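Local coordinates for protein FOKI restriction endonuclease (Planomicrobium okeanokoites, PDB 2FOK) that recognises and hydrolyses double-stranded DNA as a type IIS restriction endonuclease that depends on metal ions for cleavage, at residues 39-42 against 43-47; 141-145 against 146-150; 321-324 against 325-329. All blocks are in the same frame, centred on the assembly; numbering follows the deposited sequence.

Contact 1: 39-42 against 43-47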
loop_
_atom_site.group_PDB
_atom_site.type_symbol
_atom_site.label_atom_id
_atom_site.label_comp_id
_atom_site.label_asym_id
_atom_site.label_seq_id
_atom_site.Cartn_x
_atom_site.Cartn_y
_atom_site.Cartn_z
ATOM N N ASN A 39 21.103 30.029 -12.824
ATOM C CA ASN A 39 21.437 31.426 -13.092
ATOM C C ASN A 39 20.424 32.445 -12.582
ATOM O O ASN A 39 20.681 33.653 -12.637
ATOM C CB ASN A 39 21.625 31.648 -14.598
ATOM C CG ASN A 39 23.041 31.377 -15.064
ATOM O OD1 ASN A 39 23.914 31.011 -14.278
ATOM N ND2 ASN A 39 23.278 31.557 -16.357
ATOM N N ILE A 40 19.283 31.981 -12.083
ATOM C CA ILE A 40 18.270 32.912 -11.614
ATOM C C ILE A 40 17.495 32.489 -10.375
ATOM O O ILE A 40 17.419 33.240 -9.401
ATOM C CB ILE A 40 17.273 33.206 -12.742
ATOM C CG1 ILE A 40 17.952 34.070 -13.811
ATOM C CG2 ILE A 40 16.035 33.889 -12.181
ATOM C CD1 ILE A 40 17.529 33.748 -15.233
ATOM N N LYS A 41 16.916 31.293 -10.417
ATOM C CA LYS A 41 16.122 30.770 -9.309
ATOM C C LYS A 41 16.872 30.559 -8.008
ATOM O O LYS A 41 16.397 30.945 -6.942
ATOM C CB LYS A 41 15.486 29.441 -9.707
ATOM C CG LYS A 41 14.405 29.571 -10.747
ATOM C CD LYS A 41 13.081 29.964 -10.122
ATOM C CE LYS A 41 12.006 30.044 -11.190
ATOM N NZ LYS A 41 12.377 29.160 -12.327
ATOM N N ILE A 42 18.036 29.925 -8.100
ATOM C CA ILE A 42 18.848 29.615 -6.925
ATOM C C ILE A 42 19.443 30.844 -6.235
ATOM O O ILE A 42 19.241 31.041 -5.039
ATOM C CB ILE A 42 19.969 28.598 -7.296
ATOM C CG1 ILE A 42 19.346 27.212 -7.497
ATOM C CG2 ILE A 42 21.022 28.532 -6.200
ATOM C CD1 ILE A 42 20.344 26.107 -7.726
ATOM N N PRO A 43 20.169 31.693 -6.977
ATOM C CA PRO A 43 20.734 32.868 -6.309
ATOM C C PRO A 43 19.639 33.764 -5.728
ATOM O O PRO A 43 19.893 34.585 -4.846
ATOM C CB PRO A 43 21.537 33.569 -7.409
ATOM C CG PRO A 43 21.008 33.035 -8.693
ATOM C CD PRO A 43 20.497 31.653 -8.414
ATOM N N THR A 44 18.416 33.584 -6.219
ATOM C CA THR A 44 17.273 34.372 -5.768
ATOM C C THR A 44 16.535 33.797 -4.560
ATOM O O THR A 44 16.377 34.474 -3.544
ATOM C CB THR A 44 16.256 34.540 -6.898
ATOM O OG1 THR A 44 16.783 35.446 -7.865
ATOM C CG2 THR A 44 14.949 35.086 -6.367
ATOM N N LEU A 45 16.076 32.556 -4.671
ATOM C CA LEU A 45 15.333 31.933 -3.586
ATOM C C LEU A 45 16.202 31.263 -2.533
ATOM O O LEU A 45 15.722 30.933 -1.450
ATOM C CB LEU A 45 14.342 30.925 -4.156
ATOM C CG LEU A 45 13.505 31.485 -5.308
ATOM C CD1 LEU A 45 12.839 30.343 -6.047
ATOM C CD2 LEU A 45 12.475 32.480 -4.759
ATOM N N VAL A 46 17.477 31.062 -2.850
ATOM C CA VAL A 46 18.399 30.427 -1.909
ATOM C C VAL A 46 19.225 31.518 -1.232
ATOM O O VAL A 46 20.238 31.967 -1.762
ATOM C CB VAL A 46 19.338 29.406 -2.632
ATOM C CG1 VAL A 46 20.513 29.039 -1.733
ATOM C CG2 VAL A 46 18.556 28.149 -3.007
ATOM N N LYS A 47 18.778 31.940 -0.055
ATOM C CA LYS A 47 19.446 32.997 0.701
ATOM C C LYS A 47 20.787 32.610 1.326
ATOM O O LYS A 47 21.816 33.176 0.954
ATOM C CB LYS A 47 18.497 33.529 1.774
ATOM C CG LYS A 47 17.064 33.710 1.277
ATOM C CD LYS A 47 17.027 34.373 -0.098
ATOM C CE LYS A 47 16.117 35.578 -0.087
ATOM N NZ LYS A 47 14.909 35.310 0.739
#
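Thr44 turns its hydroxyl back onto the backbone of Ile40, one turn earlier in the helix: OG1 lies 2.8 Å from Ile40 O and meets it almost end-on, with a C=O...OG1 angle of 160°. A chi1 of -72° sets OG1 beside the threonine's own backbone N, which makes only weak bonds, one to Ile40 O and one to Lys41 O. The side chain thus gives Ile40 O its shorter partner, while Pro43 borders the same oxygen with CD at 3.6 Å. One residue on, Leu45 N binds Lys41 O at 2.8 Å and nearly straight (172°). Val46 N reaches Ile42 O at the same 2.8 Å, but along a more bent path. Apolar contacts follow this ladder. Lys41 and Leu45 run side by side in the same direction, the lysine's methylene CD 4.1 Å from Leu45 CD1, and Ile42 CG2 rests 4.0 Å from Val46 CB. Behind these contacts is a break in the regular pattern. Pro43 has no N-H to give the preceding turn, the helix kinks there, and residues 39-41 form a wider pi-type turn; helical geometry ends at Val46. The ammonium end of Lys41 leaves the Leu45 side chain for a salt bridge with Glu36 on the same helix. Helix 32-45, part of the first recognition subdomain, packs on helix 49-60: Ile42 touches Val56 and Met59, Pro43 and Val46 both touch Gln52, and loop residues Tyr101 and Cys84 meet Leu45 and Val46, respectively.

Contact 2: 141-145 against 146-150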
loop_
_atom_site.group_PDB
_atom_site.type_symbol
_atom_site.label_atom_id
_atom_site.label_comp_id
_atom_site.label_asym_id
_atom_site.label_seq_id
_atom_site.Cartn_x
_atom_site.Cartn_y
_atom_site.Cartn_z
ATOM N N SER A 141 12.947 17.459 -26.387
ATOM C CA SER A 141 11.660 17.266 -27.053
ATOM C C SER A 141 10.779 18.517 -27.033
ATOM O O SER A 141 10.683 19.208 -26.026
ATOM C CB SER A 141 10.906 16.118 -26.391
ATOM O OG SER A 141 10.489 16.497 -25.087
ATOM N N ALA A 142 10.129 18.805 -28.153
ATOM C CA ALA A 142 9.256 19.970 -28.220
ATOM C C ALA A 142 8.036 19.699 -27.350
ATOM O O ALA A 142 7.554 18.565 -27.278
ATOM C CB ALA A 142 8.828 20.221 -29.659
ATOM N N ASP A 143 7.548 20.734 -26.678
ATOM C CA ASP A 143 6.373 20.606 -25.821
ATOM C C ASP A 143 5.131 20.296 -26.655
ATOM O O ASP A 143 4.865 20.977 -27.640
ATOM C CB ASP A 143 6.119 21.908 -25.074
ATOM C CG ASP A 143 7.041 22.103 -23.901
ATOM O OD1 ASP A 143 7.980 21.298 -23.717
ATOM O OD2 ASP A 143 6.819 23.084 -23.159
ATOM N N GLY A 144 4.370 19.286 -26.246
ATOM C CA GLY A 144 3.155 18.929 -26.956
ATOM C C GLY A 144 3.374 18.204 -28.270
ATOM O O GLY A 144 2.420 17.835 -28.961
ATOM N N SER A 145 4.632 18.003 -28.634
ATOM C CA SER A 145 4.923 17.315 -29.880
ATOM C C SER A 145 4.477 15.858 -29.792
ATOM O O SER A 145 4.112 15.373 -28.721
ATOM C CB SER A 145 6.421 17.393 -30.183
ATOM O OG SER A 145 7.179 16.812 -29.138
ATOM N N ALA A 146 4.488 15.173 -30.934
ATOM C CA ALA A 146 4.105 13.768 -31.000
ATOM C C ALA A 146 5.282 12.907 -30.575
ATOM O O ALA A 146 5.102 11.750 -30.193
ATOM C CB ALA A 146 3.697 13.404 -32.409
ATOM N N ILE A 147 6.485 13.476 -30.656
ATOM C CA ILE A 147 7.696 12.759 -30.283
ATOM C C ILE A 147 7.868 12.706 -28.762
ATOM O O ILE A 147 8.279 11.683 -28.214
ATOM C CB ILE A 147 8.935 13.396 -30.945
ATOM C CG1 ILE A 147 10.061 12.367 -31.009
ATOM C CG2 ILE A 147 9.352 14.656 -30.202
ATOM C CD1 ILE A 147 11.252 12.680 -30.114
ATOM N N GLU A 148 7.545 13.803 -28.082
ATOM C CA GLU A 148 7.636 13.857 -26.621
ATOM C C GLU A 148 6.664 12.821 -26.044
ATOM O O GLU A 148 6.960 12.151 -25.060
ATOM C CB GLU A 148 7.258 15.263 -26.122
ATOM C CG GLU A 148 7.091 15.389 -24.619
ATOM C CD GLU A 148 6.260 16.604 -24.218
ATOM O OE1 GLU A 148 5.101 16.711 -24.679
ATOM O OE2 GLU A 148 6.760 17.453 -23.443
ATOM N N LYS A 149 5.496 12.704 -26.665
ATOM C CA LYS A 149 4.487 11.760 -26.214
ATOM C C LYS A 149 5.023 10.357 -26.399
ATOM O O LYS A 149 4.844 9.491 -25.541
ATOM C CB LYS A 149 3.204 11.936 -27.026
ATOM C CG LYS A 149 2.070 11.036 -26.578
ATOM C CD LYS A 149 0.733 11.539 -27.086
ATOM C CE LYS A 149 -0.171 10.380 -27.467
ATOM N NZ LYS A 149 -1.550 10.583 -26.952
ATOM N N GLU A 150 5.679 10.147 -27.537
ATOM C CA GLU A 150 6.277 8.870 -27.891
ATOM C C GLU A 150 7.276 8.490 -26.814
ATOM O O GLU A 150 7.260 7.376 -26.302
ATOM C CB GLU A 150 6.999 8.995 -29.235
ATOM C CG GLU A 150 6.734 7.865 -30.218
ATOM C CD GLU A 150 7.931 7.566 -31.124
ATOM O OE1 GLU A 150 8.629 8.514 -31.554
ATOM O OE2 GLU A 150 8.167 6.371 -31.410
#
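Ser145 is the N-cap of helix 146-157 and caps Glu148 N, where a type II beta turn from Ala142 to Ser145 leads the chain out of helix 133-140. Among the hydrogen bonds, the capping bond runs from Glu148 N to Ser145 OG at 3.2 Å. With chi1 at 59°, OG sits between the serine's own N and carbonyl carbon and faces the first helical turn. The same hydroxyl donates to Ala142 O at 2.6 Å; Ser145 N, in the turn's closing bond, reaches that oxygen from the same face of its carbonyl plane. One serine therefore ties the turn to the helix start, its OG accepting from the helix and donating to the turn. Glu148 answers with its carboxylate: Gly144 N lies 3.1 Å from OE1 and approaches from above the carboxylate plane, 47° out of it. The carboxylate thus accepts from the residue before the N-cap and not from the N-cap N itself, so the classical capping box is not completed. Ser141 OG bonds to Tyr138 O in the preceding helix.

Charge is the second element. The carboxylate planes of Asp143 and Glu148 lie 19° from parallel, with OD1 and OE2 4.0 Å apart. Lys21 NZ of helix 17-24 forms salt bridges with both oxygens and also binds Ser141 O, which probably offsets their repulsion and ties the turn to that helix.

Van der Waals contacts fill in around these bonds. Ser141 CB lies 3.8 Å from Glu148 CB, and the Glu148 chain, extended beyond CG, passes Ala142 O on its way to Gly144. Close against the capping oxygen, on the helix side, Ile147 CG2 stands 3.2 Å from Ser145 OG.

Contact 3: 321-324 against 325-329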
loop_
_atom_site.group_PDB
_atom_site.type_symbol
_atom_site.label_atom_id
_atom_site.label_comp_id
_atom_site.label_asym_id
_atom_site.label_seq_id
_atom_site.Cartn_x
_atom_site.Cartn_y
_atom_site.Cartn_z
ATOM N N GLY A 321 15.458 -21.682 -16.137
ATOM C CA GLY A 321 14.331 -22.025 -16.992
ATOM C C GLY A 321 13.096 -22.305 -16.141
ATOM O O GLY A 321 12.741 -21.486 -15.290
ATOM N N SER A 322 12.436 -23.441 -16.372
ATOM C CA SER A 322 11.258 -23.825 -15.589
ATOM C C SER A 322 11.800 -24.394 -14.272
ATOM O O SER A 322 12.705 -25.237 -14.275
ATOM C CB SER A 322 10.438 -24.885 -16.336
ATOM O OG SER A 322 9.140 -25.049 -15.770
ATOM N N LEU A 323 11.246 -23.943 -13.151
ATOM C CA LEU A 323 11.731 -24.374 -11.839
ATOM C C LEU A 323 10.621 -24.760 -10.858
ATOM O O LEU A 323 9.483 -24.306 -10.974
ATOM C CB LEU A 323 12.564 -23.237 -11.220
ATOM C CG LEU A 323 14.057 -23.324 -10.893
ATOM C CD1 LEU A 323 14.820 -24.035 -11.984
ATOM C CD2 LEU A 323 14.597 -21.915 -10.722
ATOM N N LYS A 324 10.971 -25.600 -9.885
ATOM C CA LYS A 324 10.032 -26.011 -8.846
ATOM C C LYS A 324 10.386 -25.199 -7.592
ATOM O O LYS A 324 11.565 -25.007 -7.286
ATOM C CB LYS A 324 10.166 -27.507 -8.559
ATOM C CG LYS A 324 9.104 -28.374 -9.238
ATOM C CD LYS A 324 9.521 -29.853 -9.312
ATOM C CE LYS A 324 11.048 -30.023 -9.427
ATOM N NZ LYS A 324 11.528 -31.414 -9.164
ATOM N N ILE A 325 9.373 -24.719 -6.873
ATOM C CA ILE A 325 9.606 -23.914 -5.678
ATOM C C ILE A 325 10.695 -24.492 -4.794
ATOM O O ILE A 325 11.417 -23.752 -4.130
ATOM C CB ILE A 325 8.320 -23.750 -4.838
ATOM C CG1 ILE A 325 8.450 -22.526 -3.926
ATOM C CG2 ILE A 325 8.067 -24.997 -4.006
ATOM C CD1 ILE A 325 7.854 -21.262 -4.507
ATOM N N GLU A 326 10.818 -25.817 -4.791
ATOM C CA GLU A 326 11.830 -26.489 -3.981
ATOM C C GLU A 326 13.239 -26.247 -4.527
ATOM O O GLU A 326 14.218 -26.217 -3.774
ATOM C CB GLU A 326 11.536 -27.989 -3.919
ATOM C CG GLU A 326 10.510 -28.370 -2.858
ATOM C CD GLU A 326 9.103 -28.447 -3.413
ATOM O OE1 GLU A 326 8.950 -28.385 -4.655
ATOM O OE2 GLU A 326 8.153 -28.569 -2.608
ATOM N N GLN A 327 13.345 -26.079 -5.842
ATOM C CA GLN A 327 14.641 -25.810 -6.455
ATOM C C GLN A 327 14.983 -24.327 -6.224
ATOM O O GLN A 327 16.135 -23.968 -5.986
ATOM C CB GLN A 327 14.585 -26.132 -7.950
ATOM C CG GLN A 327 13.769 -27.374 -8.294
ATOM C CD GLN A 327 13.740 -27.663 -9.791
ATOM O OE1 GLN A 327 12.673 -27.682 -10.417
ATOM N NE2 GLN A 327 14.918 -27.889 -10.374
ATOM N N ILE A 328 13.969 -23.468 -6.284
ATOM C CA ILE A 328 14.174 -22.043 -6.051
ATOM C C ILE A 328 14.604 -21.874 -4.604
ATOM O O ILE A 328 15.513 -21.103 -4.305
ATOM C CB ILE A 328 12.884 -21.229 -6.264
ATOM C CG1 ILE A 328 12.577 -21.103 -7.752
ATOM C CG2 ILE A 328 13.041 -19.834 -5.664
ATOM C CD1 ILE A 328 11.125 -20.770 -8.037
ATOM N N GLN A 329 13.938 -22.599 -3.712
ATOM C CA GLN A 329 14.245 -22.535 -2.287
ATOM C C GLN A 329 15.648 -23.071 -2.100
ATOM O O GLN A 329 16.421 -22.569 -1.280
ATOM C CB GLN A 329 13.253 -23.381 -1.482
ATOM C CG GLN A 329 13.761 -23.780 -0.098
ATOM C CD GLN A 329 12.822 -24.726 0.613
ATOM O OE1 GLN A 329 12.335 -25.691 0.027
ATOM N NE2 GLN A 329 12.567 -24.458 1.886
#
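Gln327 reaches back to Lys324: its chi1 of -39° keeps CG beside the backbone N, and an extended chi2 of 180° carries the amide to the Lys324 N. Its OE1 arrives 2.7 Å from Lys324 N. This is a helix N-cap at a strand-to-helix junction: Lys324 holds the N-cap position, and Gln327, three residues on, supplies the side-chain acceptor, the side-chain-to-N-cap half of what would be a capping box. The reciprocal bond is absent because a lysine side chain has no acceptor. The donor stands above the plane of the glutamine C=O, and the bond is bent. Lys324 bends at chi3 (-31°) and folds its aliphatic chain past the same amide, CE coming within 3.0 Å of OE1, a tight carbon-oxygen approach. Backbone bonds complete the grip: Lys324 O accepts from Ile328 N at 3.0 Å, in the carbonyl plane, and also from Gln327 N, which sits well above that plane.

In the D3 domain, the short, weakly bonded strand 323-324 pairs with 364-367 through backbone bonds of Leu323 and Tyr365, at the edge of a three-stranded antiparallel sheet. The order of three helices and three strands fits a winged helix, the junction leading into its second helix. Ile325 packs on Ile341 of helix 341-352, while Leu323 and Ile328 face Ile316 and Ile313 of helix 303-319, respectively. Across the junction Leu323 CG lies 4.1 Å from Gln327 CB, and Leu323 CD2 meets Ile328 CG1 at 3.7 Å.

From the N terminus the three contacts come in series, each within one continuous run of chain, and none nests in or crosses another. Contact 1 lies at the C-terminal end of helix 32-45; all three are local and none closes a long loop. Contact 2 follows at the turn between helices 133-140 and 146-157, about 14 Å from contact 1 at their nearest atoms. Contact 3 opens helix 325-334, its nearest atoms about 31 Å from contact 2 and 47 Å from contact 1. Contact 1 lies against helix 49-60, contact 2 is joined to helix 17-24 by salt bridges of Lys21, and contact 3 lies between the D3 sheet and helices 303-319 and 341-352.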